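Local coordinates for protein quinone oxidoreductase (Escherichia coli, PDB 1QOR) that catalyses the NADPH-dependent reduction of quinones, turning two quinone molecules into 1,4-benzosemiquinones for each NADPH oxidised, and works as a homodimer, at residues A107-P110 / S114-Q117. Numbering follows the deposited sequence.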
loop_
_atom_site.group_PDB
_atom_site.type_symbol
_atom_site.label_atom_id
_atom_site.label_comp_id
_atom_site.label_asym_id
_atom_site.label_seq_id
_atom_site.Cartn_x
_atom_site.Cartn_y
_atom_site.Cartn_z
ATOM N N ALA A 107 -18.777 -14.599 -20.439
ATOM C CA ALA A 107 -18.313 -15.980 -20.365
ATOM C C ALA A 107 -19.464 -16.952 -20.652
ATOM O O ALA A 107 -20.641 -16.707 -20.279
ATOM C CB ALA A 107 -17.694 -16.275 -18.988
ATOM N N ILE A 108 -19.132 -18.023 -21.371
ATOM C CA ILE A 108 -20.121 -19.042 -21.693
ATOM C C ILE A 108 -20.381 -19.851 -20.421
ATOM O O ILE A 108 -19.464 -20.422 -19.847
ATOM C CB ILE A 108 -19.603 -20.027 -22.749
ATOM C CG1 ILE A 108 -19.171 -19.286 -24.027
ATOM C CG2 ILE A 108 -20.674 -21.115 -22.997
ATOM C CD1 ILE A 108 -20.321 -18.700 -24.840
ATOM N N LEU A 109 -21.628 -19.888 -19.993
ATOM C CA LEU A 109 -22.027 -20.607 -18.796
ATOM C C LEU A 109 -22.065 -22.133 -18.966
ATOM O O LEU A 109 -22.543 -22.627 -19.984
ATOM C CB LEU A 109 -23.434 -20.185 -18.425
ATOM C CG LEU A 109 -23.684 -19.321 -17.223
ATOM C CD1 LEU A 109 -25.173 -19.473 -16.888
ATOM C CD2 LEU A 109 -22.827 -19.781 -16.065
ATOM N N PRO A 110 -21.499 -22.897 -18.015
ATOM C CA PRO A 110 -21.590 -24.343 -18.215
ATOM C C PRO A 110 -23.046 -24.744 -17.894
ATOM O O PRO A 110 -23.699 -24.147 -17.034
ATOM C CB PRO A 110 -20.630 -24.890 -17.158
ATOM C CG PRO A 110 -19.632 -23.722 -16.948
ATOM C CD PRO A 110 -20.575 -22.572 -16.910
ATOM N N SER A 114 -26.969 -22.642 -13.209
ATOM C CA SER A 114 -28.176 -21.917 -13.535
ATOM C C SER A 114 -27.961 -20.394 -13.652
ATOM O O SER A 114 -27.021 -19.836 -13.066
ATOM C CB SER A 114 -29.208 -22.191 -12.474
ATOM O OG SER A 114 -29.020 -21.339 -11.378
ATOM N N PHE A 115 -28.901 -19.715 -14.304
ATOM C CA PHE A 115 -28.797 -18.268 -14.492
ATOM C C PHE A 115 -28.823 -17.563 -13.169
ATOM O O PHE A 115 -28.086 -16.598 -12.997
ATOM C CB PHE A 115 -29.901 -17.711 -15.410
ATOM C CG PHE A 115 -29.742 -18.115 -16.837
ATOM C CD1 PHE A 115 -28.537 -17.955 -17.475
ATOM C CD2 PHE A 115 -30.806 -18.642 -17.545
ATOM C CE1 PHE A 115 -28.386 -18.319 -18.823
ATOM C CE2 PHE A 115 -30.670 -19.003 -18.876
ATOM C CZ PHE A 115 -29.461 -18.844 -19.515
ATOM N N GLU A 116 -29.641 -18.055 -12.232
ATOM C CA GLU A 116 -29.742 -17.453 -10.905
ATOM C C GLU A 116 -28.459 -17.668 -10.095
ATOM O O GLU A 116 -28.100 -16.821 -9.265
ATOM C CB GLU A 116 -30.914 -18.044 -10.141
ATOM C CG GLU A 116 -32.268 -17.801 -10.785
ATOM C CD GLU A 116 -33.432 -17.916 -9.792
ATOM O OE1 GLU A 116 -33.244 -18.480 -8.687
ATOM O OE2 GLU A 116 -34.541 -17.420 -10.117
ATOM N N GLN A 117 -27.778 -18.798 -10.322
ATOM C CA GLN A 117 -26.537 -19.093 -9.605
ATOM C C GLN A 117 -25.430 -18.231 -10.140
ATOM O O GLN A 117 -24.560 -17.784 -9.388
ATOM C CB GLN A 117 -26.093 -20.541 -9.783
ATOM C CG GLN A 117 -26.887 -21.541 -9.005
ATOM C CD GLN A 117 -26.453 -22.959 -9.339
ATOM O OE1 GLN A 117 -26.368 -23.346 -10.517
ATOM N NE2 GLN A 117 -26.120 -23.727 -8.308
#
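Phe115 sets CG anti to its carbonyl carbon and beside its backbone N (chi1 -70°). This turn brings ring atoms CD1 and CE1 to Leu109, although the bond from CA to CB of Phe115 points away from 107-110. The first torsion of Leu109 lies off the staggered positions (chi1 -108°); its CB points toward 114-117, and the CD1 methyl reaches the ring. This methyl lies 3.7 Å from Phe115 CD1 and meets the ring at an oblique angle. The same methyl is 4.3 Å from Ser114 O.

Ser114 is the N-cap of helix 115-135 and forms a capping box with Gln117. Gln117 N donates to Ser114 OG at 3.0 Å. In return, Ser114 N gives a nearly straight bond (168°) to Gln117 OE1 at 2.8 Å. It meets a lone pair of OE1 in the carbonyl plane. That bond draws the Gln117 side chain back to the N-cap, while the other holds the Ser114 hydroxyl over the first turn.

The contact joins the end of strand 106-108, which pairs antiparallel with strand 84-87 in the mixed sheet, to the long helix that follows. Phe284 of helix 273-288 also packs on Leu109. Arg84 makes a cation-pi contact with Phe115, and Lys301 forms a salt bridge with Glu116.

No hydrogen bond links the two segments. Their direct contact is therefore chiefly apolar, while the capping groups of Ser114 and Gln117 bond to each other within 114-117.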